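Local coordinates for extracellular solute-binding protein, family 7 (Colwellia psychrerythraea, PDB 4PET), which binds pyruvate together with a calcium ion and probably delivers a small organic acid to a TRAP transporter in the periplasm, at residues 168-174 with 186-192; 95-99 with 176-181. All blocks are in the same frame, centred on the assembly; numbering follows the deposited sequence.

In the fold
Both contacts reach the bound pyruvate, and their centres lie about 13 Å apart. Contact 1 pairs strand 172-174 with strand 189-191, and contact 2 uses the first part of helix 177-185 that connects them. Along the chain the segments of the two contacts alternate. The contacts also touch directly. Pro190 CG packs on Gly180 O at 3.3 Å, and Asn192 ND2 lies 3.5 Å from Tyr97 CD1. Contact 1 brings Arg174 to the pyruvate carboxylate, and contact 2 brings Tyr96, Tyr97 and Pro176 to the same ligand. Gln153 is hydrogen-bonded to the pyruvate and, with Glu211, Trp212 and Glu236, binds the calcium ion.

Contact 1 (168-174 with 186-192); sequences LKGLKMR and LGAKPTN. With PYR (pyruvic acid), chain D.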
ATOM      1  N   LEU A 168       7.874  29.112 -17.355  1.00 32.00           N
ATOM      2  CA  LEU A 168       8.423  28.765 -16.054  1.00 23.73           C
ATOM      3  C   LEU A 168       9.377  29.839 -15.544  1.00 26.49           C
ATOM      4  O   LEU A 168       9.652  29.898 -14.337  1.00 24.32           O
ATOM      5  CB  LEU A 168       9.183  27.436 -16.112  1.00 28.87           C
ATOM      6  CG  LEU A 168       8.374  26.172 -16.379  1.00 25.32           C
ATOM      7  CD1 LEU A 168       9.290  25.005 -16.498  1.00 27.44           C
ATOM      8  CD2 LEU A 168       7.368  25.949 -15.273  1.00 26.56           C
ATOM      9  N   LYS A 169       9.898  30.674 -16.447  1.00 31.99           N
ATOM     10  CA  LYS A 169      10.907  31.656 -16.047  1.00 33.80           C
ATOM     11  C   LYS A 169      10.310  32.772 -15.193  1.00 29.63           C
ATOM     12  O   LYS A 169       9.414  33.492 -15.623  1.00 32.49           O
ATOM     13  CB  LYS A 169      11.649  32.207 -17.272  1.00 37.14           C
ATOM     14  CG  LYS A 169      12.463  31.129 -17.978  1.00 45.10           C
ATOM     15  CD  LYS A 169      13.250  31.671 -19.182  1.00 52.34           C
ATOM     16  CE  LYS A 169      13.922  30.544 -19.977  1.00 59.91           C
ATOM     17  NZ  LYS A 169      14.785  29.674 -19.112  1.00 67.32           N
ATOM     18  N   GLY A 170      10.784  32.865 -13.952  1.00 31.17           N
ATOM     19  CA  GLY A 170      10.270  33.847 -13.025  1.00 34.97           C
ATOM     20  C   GLY A 170       8.984  33.410 -12.362  1.00 33.04           C
ATOM     21  O   GLY A 170       8.430  34.140 -11.544  1.00 29.71           O
ATOM     22  N   LEU A 171       8.510  32.219 -12.699  1.00 25.00           N
ATOM     23  CA  LEU A 171       7.305  31.700 -12.076  1.00 29.92           C
ATOM     24  C   LEU A 171       7.534  31.485 -10.587  1.00 30.83           C
ATOM     25  O   LEU A 171       8.368  30.631 -10.193  1.00 21.64           O
ATOM     26  CB  LEU A 171       6.919  30.351 -12.683  1.00 31.50           C
ATOM     27  CG  LEU A 171       5.633  29.775 -12.100  1.00 30.84           C
ATOM     28  CD1 LEU A 171       4.450  30.629 -12.489  1.00 27.84           C
ATOM     29  CD2 LEU A 171       5.422  28.359 -12.548  1.00 34.89           C
ATOM     30  N   LYS A 172       6.772  32.213  -9.770  1.00 21.47           N
ATOM     31  CA  LYS A 172       6.790  32.027  -8.317  1.00 21.91           C
ATOM     32  C   LYS A 172       5.870  30.927  -7.888  1.00 26.95           C
ATOM     33  O   LYS A 172       4.659  31.083  -7.975  1.00 22.20           O
ATOM     34  CB  LYS A 172       6.381  33.318  -7.615  1.00 20.95           C
ATOM     35  CG  LYS A 172       7.395  34.468  -7.861  1.00 22.22           C
ATOM     36  CD  LYS A 172       6.967  35.766  -7.203  1.00 26.61           C
ATOM     37  CE  LYS A 172       5.638  36.290  -7.735  1.00 26.43           C
ATOM     38  NZ  LYS A 172       5.792  36.771  -9.120  1.00 35.33           N
HETATM   39  N   MSE A 173       6.427  29.815  -7.402  1.00 21.00           N
HETATM   40  CA  MSE A 173       5.588  28.664  -7.123  1.00 21.65           C
HETATM   41  C   MSE A 173       5.909  28.018  -5.784  1.00 22.19           C
HETATM   42  O   MSE A 173       7.068  27.744  -5.487  1.00 22.51           O
HETATM   43  CB  MSE A 173       5.748  27.611  -8.239  1.00 21.83           C
HETATM   44  CG  MSE A 173       4.964  26.354  -8.003  1.00 25.02           C
HETATM   45 SE   MSE A 173       5.069  25.048  -9.458  0.85 21.76          SE
HETATM   46  CE  MSE A 173       3.707  23.862  -8.761  1.00 29.36           C
ATOM     47  N   ARG A 174       4.883  27.763  -4.975  1.00 18.67           N
ATOM     48  CA  ARG A 174       5.083  26.927  -3.803  1.00 20.12           C
ATOM     49  C   ARG A 174       5.177  25.458  -4.202  1.00 26.30           C
ATOM     50  O   ARG A 174       4.200  24.858  -4.685  1.00 24.21           O
ATOM     51  CB  ARG A 174       3.980  27.131  -2.771  1.00 19.53           C
ATOM     52  CG  ARG A 174       4.241  26.452  -1.482  1.00 19.29           C
ATOM     53  CD  ARG A 174       3.667  25.038  -1.447  1.00 20.79           C
ATOM     54  NE  ARG A 174       4.118  24.349  -0.255  1.00 24.23           N
ATOM     55  CZ  ARG A 174       4.043  23.045  -0.036  1.00 19.68           C
ATOM     56  NH1 ARG A 174       3.503  22.236  -0.923  1.00 19.98           N
ATOM     57  NH2 ARG A 174       4.528  22.546   1.086  1.00 22.58           N
ATOM     58  N   LEU A 186      15.347  25.538 -14.076  1.00 22.99           N
ATOM     59  CA  LEU A 186      14.685  26.043 -15.273  1.00 27.05           C
ATOM     60  C   LEU A 186      14.192  27.500 -15.126  1.00 29.24           C
ATOM     61  O   LEU A 186      13.469  27.998 -15.964  1.00 30.09           O
ATOM     62  CB  LEU A 186      13.513  25.125 -15.654  1.00 30.55           C
ATOM     63  CG  LEU A 186      13.937  23.720 -16.092  1.00 28.12           C
ATOM     64  CD1 LEU A 186      12.724  22.820 -16.257  1.00 23.50           C
ATOM     65  CD2 LEU A 186      14.733  23.795 -17.379  1.00 30.00           C
ATOM     66  N   GLY A 187      14.576  28.186 -14.064  1.00 29.65           N
ATOM     67  CA  GLY A 187      14.268  29.596 -13.966  1.00 28.84           C
ATOM     68  C   GLY A 187      13.107  29.958 -13.069  1.00 29.22           C
ATOM     69  O   GLY A 187      12.856  31.140 -12.849  1.00 29.02           O
ATOM     70  N   ALA A 188      12.393  28.966 -12.555  1.00 26.58           N
ATOM     71  CA  ALA A 188      11.336  29.224 -11.586  1.00 22.55           C
ATOM     72  C   ALA A 188      11.885  29.698 -10.242  1.00 29.18           C
ATOM     73  O   ALA A 188      13.101  29.598  -9.973  1.00 25.15           O
ATOM     74  CB  ALA A 188      10.440  27.972 -11.404  1.00 21.67           C
ATOM     75  N   LYS A 189      10.981  30.233  -9.414  1.00 24.42           N
ATOM     76  CA  LYS A 189      11.315  30.710  -8.080  1.00 22.59           C
ATOM     77  C   LYS A 189      10.490  29.941  -7.059  1.00 25.43           C
ATOM     78  O   LYS A 189       9.409  30.355  -6.681  1.00 23.52           O
ATOM     79  CB  LYS A 189      11.109  32.230  -7.951  1.00 26.19           C
ATOM     80  CG  LYS A 189      11.933  32.999  -8.985  1.00 31.20           C
ATOM     81  CD  LYS A 189      12.151  34.449  -8.625  1.00 37.54           C
ATOM     82  CE  LYS A 189      10.883  35.168  -8.422  1.00 30.77           C
ATOM     83  NZ  LYS A 189      11.068  36.637  -8.607  1.00 26.57           N
ATOM     84  N   PRO A 190      11.009  28.785  -6.622  1.00 28.78           N
ATOM     85  CA  PRO A 190      10.204  28.047  -5.662  1.00 20.72           C
ATOM     86  C   PRO A 190      10.260  28.662  -4.274  1.00 28.16           C
ATOM     87  O   PRO A 190      11.184  29.414  -3.926  1.00 31.29           O
ATOM     88  CB  PRO A 190      10.842  26.653  -5.674  1.00 28.82           C
ATOM     89  CG  PRO A 190      12.313  26.917  -5.962  1.00 28.17           C
ATOM     90  CD  PRO A 190      12.314  28.146  -6.884  1.00 30.71           C
ATOM     91  N   THR A 191       9.249  28.354  -3.479  1.00 24.61           N
ATOM     92  CA  THR A 191       9.287  28.620  -2.049  1.00 30.34           C
ATOM     93  C   THR A 191       8.549  27.490  -1.319  1.00 35.79           C
ATOM     94  O   THR A 191       7.865  26.665  -1.965  1.00 31.11           O
ATOM     95  CB  THR A 191       8.665  29.979  -1.700  1.00 34.99           C
ATOM     96  OG1 THR A 191       8.387  30.022  -0.297  1.00 38.82           O
ATOM     97  CG2 THR A 191       7.372  30.186  -2.462  1.00 39.99           C
ATOM     98  N   ASN A 192       8.727  27.427   0.009  1.00 33.50           N
ATOM     99  CA  ASN A 192       8.097  26.392   0.830  1.00 36.37           C
ATOM    100  C   ASN A 192       7.179  26.988   1.882  1.00 38.95           C
ATOM    101  O   ASN A 192       7.260  26.673   3.066  1.00 45.89           O
ATOM    102  CB  ASN A 192       9.145  25.482   1.495  1.00 44.29           C
ATOM    103  CG  ASN A 192       8.516  24.271   2.192  1.00 42.70           C
ATOM    104  OD1 ASN A 192       7.289  24.076   2.182  1.00 46.54           O
ATOM    105  ND2 ASN A 192       9.359  23.454   2.794  1.00 44.57           N
TER
HETATM  106  C   PYR D 402       3.772  19.042   0.640  1.00 21.41           C
HETATM  107  O   PYR D 402       3.838  19.598  -0.540  1.00 18.99           O
HETATM  108  OXT PYR D 402       4.216  19.749   1.639  1.00 15.36           O
HETATM  109  CA  PYR D 402       3.165  17.780   0.820  1.00 32.70           C
HETATM  110  O3  PYR D 402       2.910  16.999  -0.199  1.00 24.97           O
HETATM  111  CB  PYR D 402       2.736  17.312   2.177  1.00 31.98           C
HETATM  112  O   HOH W   1      12.616  27.436 -18.704  1.00 39.83           O
HETATM  113  O   HOH W   2       9.101  36.695 -10.565  1.00 34.56           O
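Lys172, Met173 and Arg174 pair with Lys189, Pro190 and Thr191 as the two parallel strands of a beta-alpha-beta unit, with helix 177-185 as the crossover. Lys189 is tied by its backbone at both ends. Its N donates to Leu171 O at 2.8 Å, and its O accepts from Met173 N at 3.1 Å. Its side chain runs alongside that of Lys172, with Lys189 CE on Lys172 CG at 3.6 Å. A water links Lys189 NZ to Gly170 O. The salt bridge of Lys172 with Asp208 probably eases the nearness of the two ammonium groups. Leu168 CD1 meets Leu186 CD1 at 4.1 Å, and Leu186 also packs on helix 301-321. The Arg174 CG is anti to the backbone N (chi1 -172°), and the chain then bends at chi2 to reach the ligand. The guanidinium turns its edge to the carboxylate: NH1 donates to pyruvate O at 2.7 Å and NH2 to pyruvate OXT at 2.9 Å. A leucine here would probably cost the carboxylate both arginine bonds. Arg174 NE is hydrogen-bonded to Ile193 O, which helps fix the guanidinium. Arg174 NH2 also gives a weak bond to Asn192 OD1 at 3.3 Å, with the guanidinium and amide planes 59° apart.

Contact 2 (95-99 with 176-181); sequences SYYWK and PGFAGE. With PYR (pyruvic acid), chain D.
The ring of Tyr96 lies against Pro176 and Gly177, and its side chain can be followed outward. Tyr96 CB and CG both lie near Gly177 CA. Tyr96 CD2 comes closer still, 3.6 Å from Gly177 CA. A CB on Gly177 would clash with Tyr96 CD2, and the positive phi also suits a glycine. Tyr96 CE1 touches both CB and CG of Pro176, and CE2 touches its CG. Pro176 CB stands 4.1 Å from the centroid of the Tyr96 ring and 17° off its normal, a CH-pi contact over the face. Pro176 CG reaches the far end of the ring, 3.5 Å from Tyr96 CZ. At the tip, Tyr96 OH lies 3.0 Å from pyruvate C and is hydrogen-bonded to Glu236 OE1. Glu236 is also a calcium ligand, so this bond ties Tyr96 to the metal site.

The protein has the two-lobed fold of TRAP solute-binding proteins, with the ligand held between the lobes. Residues 95-99 follow strand 90-93 of the five-stranded sheet. Residues 176-181 follow strand 172-174 of the other sheet. The contact thus joins the two lobes beside the pyruvate. Tyr97 adds to the pocket: its OH donates to pyruvate OXT at 2.6 Å, and OXT lies at the ring edge, in plane.

A water accepts from Gly177 N and donates to Tyr96 O, linking the two backbones. Lys99 makes the polar side of the contact. Its CG lies between the backbone N and carbonyl carbon (chi1 70°), with the chain extended to NZ. Lys99 NZ donates to Gly177 O at 2.9 Å, tilted 28° from the carbonyl plane. The same Lys99 NZ forms a salt bridge with Glu181 OE2 at 3.0 Å, met by the anti lone pair of that oxygen.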
ATOM      1  N   SER A  95      10.084  14.876   5.590  1.00 17.70           N
ATOM      2  CA  SER A  95      11.558  14.870   5.568  1.00 20.07           C
ATOM      3  C   SER A  95      12.117  15.920   4.620  1.00 17.62           C
ATOM      4  O   SER A  95      13.128  16.572   4.915  1.00 18.04           O
ATOM      5  CB  SER A  95      12.071  13.470   5.150  1.00 15.40           C
ATOM      6  OG  SER A  95      13.477  13.342   5.335  1.00 18.47           O
ATOM      7  N   TYR A  96      11.458  16.120   3.476  1.00 19.29           N
ATOM      8  CA  TYR A  96      12.008  17.028   2.504  1.00 15.40           C
ATOM      9  C   TYR A  96      11.882  18.506   2.907  1.00 14.20           C
ATOM     10  O   TYR A  96      12.443  19.389   2.229  1.00 20.44           O
ATOM     11  CB  TYR A  96      11.554  16.748   1.059  1.00 14.94           C
ATOM     12  CG  TYR A  96      10.070  16.881   0.732  1.00 16.13           C
ATOM     13  CD1 TYR A  96       9.154  17.399   1.639  1.00 16.20           C
ATOM     14  CD2 TYR A  96       9.625  16.547  -0.534  1.00 15.32           C
ATOM     15  CE1 TYR A  96       7.797  17.555   1.298  1.00 19.60           C
ATOM     16  CE2 TYR A  96       8.263  16.651  -0.877  1.00 22.65           C
ATOM     17  CZ  TYR A  96       7.366  17.164   0.052  1.00 24.00           C
ATOM     18  OH  TYR A  96       6.051  17.293  -0.274  1.00 23.51           O
ATOM     19  N   TYR A  97      11.219  18.787   4.017  1.00 15.91           N
ATOM     20  CA  TYR A  97      11.181  20.190   4.475  1.00 15.48           C
ATOM     21  C   TYR A  97      12.575  20.598   4.975  1.00 19.25           C
ATOM     22  O   TYR A  97      12.859  21.781   5.082  1.00 18.49           O
ATOM     23  CB  TYR A  97      10.153  20.427   5.600  1.00 19.35           C
ATOM     24  CG  TYR A  97       8.670  20.233   5.206  1.00 17.09           C
ATOM     25  CD1 TYR A  97       8.255  20.345   3.877  1.00 17.74           C
ATOM     26  CD2 TYR A  97       7.701  19.918   6.179  1.00 16.30           C
ATOM     27  CE1 TYR A  97       6.863  20.170   3.525  1.00 17.57           C
ATOM     28  CE2 TYR A  97       6.364  19.777   5.854  1.00 18.63           C
ATOM     29  CZ  TYR A  97       5.950  19.897   4.533  1.00 21.38           C
ATOM     30  OH  TYR A  97       4.613  19.717   4.240  1.00 23.15           O
ATOM     31  N   TRP A  98      13.416  19.628   5.337  1.00 17.92           N
ATOM     32  CA  TRP A  98      14.670  19.951   5.996  1.00 23.81           C
ATOM     33  C   TRP A  98      15.823  20.070   5.030  1.00 25.49           C
ATOM     34  O   TRP A  98      16.993  20.024   5.425  1.00 20.32           O
ATOM     35  CB  TRP A  98      14.962  18.948   7.120  1.00 21.99           C
ATOM     36  CG  TRP A  98      13.718  18.560   7.848  1.00 16.42           C
ATOM     37  CD1 TRP A  98      13.284  17.283   8.088  1.00 17.07           C
ATOM     38  CD2 TRP A  98      12.716  19.428   8.408  1.00 15.83           C
ATOM     39  NE1 TRP A  98      12.083  17.305   8.755  1.00 16.72           N
ATOM     40  CE2 TRP A  98      11.709  18.597   8.971  1.00 18.80           C
ATOM     41  CE3 TRP A  98      12.568  20.818   8.496  1.00 20.88           C
ATOM     42  CZ2 TRP A  98      10.553  19.121   9.594  1.00 19.28           C
ATOM     43  CZ3 TRP A  98      11.427  21.325   9.111  1.00 19.10           C
ATOM     44  CH2 TRP A  98      10.443  20.479   9.650  1.00 14.71           C
ATOM     45  N   LYS A  99      15.510  20.280   3.760  1.00 16.60           N
ATOM     46  CA  LYS A  99      16.566  20.300   2.766  1.00 16.48           C
ATOM     47  C   LYS A  99      17.587  21.371   3.022  1.00 19.50           C
ATOM     48  O   LYS A  99      18.774  21.174   2.746  1.00 21.64           O
ATOM     49  CB  LYS A  99      16.008  20.329   1.319  1.00 26.18           C
ATOM     50  CG  LYS A  99      15.335  21.600   0.902  1.00 26.72           C
ATOM     51  CD  LYS A  99      14.801  21.502  -0.529  1.00 32.86           C
ATOM     52  CE  LYS A  99      13.996  22.758  -0.916  1.00 37.35           C
ATOM     53  NZ  LYS A  99      13.561  22.825  -2.366  1.00 40.31           N
ATOM     54  N   PRO A 176       7.826  22.052  -2.716  1.00 19.84           N
ATOM     55  CA  PRO A 176       8.962  21.624  -1.887  1.00 19.28           C
ATOM     56  C   PRO A 176       9.893  20.609  -2.555  1.00 19.93           C
ATOM     57  O   PRO A 176       9.713  20.194  -3.729  1.00 18.99           O
ATOM     58  CB  PRO A 176       8.274  20.985  -0.691  1.00 21.39           C
ATOM     59  CG  PRO A 176       7.009  20.333  -1.316  1.00 22.79           C
ATOM     60  CD  PRO A 176       6.636  21.198  -2.491  1.00 27.11           C
ATOM     61  N   GLY A 177      10.904  20.213  -1.786  1.00 21.76           N
ATOM     62  CA  GLY A 177      11.717  19.077  -2.120  1.00 19.30           C
ATOM     63  C   GLY A 177      12.498  19.258  -3.386  1.00 27.12           C
ATOM     64  O   GLY A 177      12.810  20.388  -3.849  1.00 21.55           O
ATOM     65  N   PHE A 178      12.818  18.118  -3.967  1.00 19.82           N
ATOM     66  CA  PHE A 178      13.715  18.087  -5.091  1.00 21.33           C
ATOM     67  C   PHE A 178      13.093  18.726  -6.342  1.00 20.36           C
ATOM     68  O   PHE A 178      13.816  19.313  -7.158  1.00 23.61           O
ATOM     69  CB  PHE A 178      14.163  16.655  -5.383  1.00 18.98           C
ATOM     70  CG  PHE A 178      15.406  16.600  -6.223  1.00 24.15           C
ATOM     71  CD1 PHE A 178      16.630  16.964  -5.692  1.00 31.00           C
ATOM     72  CD2 PHE A 178      15.351  16.224  -7.541  1.00 20.30           C
ATOM     73  CE1 PHE A 178      17.784  16.930  -6.475  1.00 24.62           C
ATOM     74  CE2 PHE A 178      16.490  16.176  -8.314  1.00 28.14           C
ATOM     75  CZ  PHE A 178      17.699  16.546  -7.793  1.00 29.89           C
ATOM     76  N   ALA A 179      11.771  18.621  -6.494  1.00 21.31           N
ATOM     77  CA  ALA A 179      11.114  19.271  -7.642  1.00 21.42           C
ATOM     78  C   ALA A 179      11.353  20.797  -7.613  1.00 18.63           C
ATOM     79  O   ALA A 179      11.486  21.449  -8.654  1.00 20.50           O
ATOM     80  CB  ALA A 179       9.620  18.947  -7.684  1.00 18.81           C
ATOM     81  N   GLY A 180      11.416  21.370  -6.420  1.00 18.66           N
ATOM     82  CA  GLY A 180      11.686  22.795  -6.287  1.00 20.63           C
ATOM     83  C   GLY A 180      13.033  23.148  -6.878  1.00 26.68           C
ATOM     84  O   GLY A 180      13.194  24.143  -7.586  1.00 24.25           O
ATOM     85  N   GLU A 181      14.017  22.301  -6.600  1.00 23.99           N
ATOM     86  CA  GLU A 181      15.358  22.486  -7.136  1.00 22.40           C
ATOM     87  C   GLU A 181      15.362  22.337  -8.660  1.00 20.86           C
ATOM     88  O   GLU A 181      16.088  23.038  -9.368  1.00 22.47           O
ATOM     89  CB  GLU A 181      16.337  21.472  -6.517  1.00 22.12           C
ATOM     90  CG  GLU A 181      16.330  21.456  -5.012  1.00 32.13           C
ATOM     91  CD  GLU A 181      16.863  22.733  -4.431  1.00 37.37           C
ATOM     92  OE1 GLU A 181      18.058  23.021  -4.672  1.00 35.57           O
ATOM     93  OE2 GLU A 181      16.083  23.455  -3.767  1.00 37.67           O
TER
HETATM   94  C   PYR D 402       3.772  19.042   0.640  1.00 21.41           C
HETATM   95  O   PYR D 402       3.838  19.598  -0.540  1.00 18.99           O
HETATM   96  OXT PYR D 402       4.216  19.749   1.639  1.00 15.36           O
HETATM   97  CA  PYR D 402       3.165  17.780   0.820  1.00 32.70           C
HETATM   98  O3  PYR D 402       2.910  16.999  -0.199  1.00 24.97           O
HETATM   99  CB  PYR D 402       2.736  17.312   2.177  1.00 31.98           C
HETATM  100  O   HOH W   3      11.380  21.338   0.951  1.00 21.33           O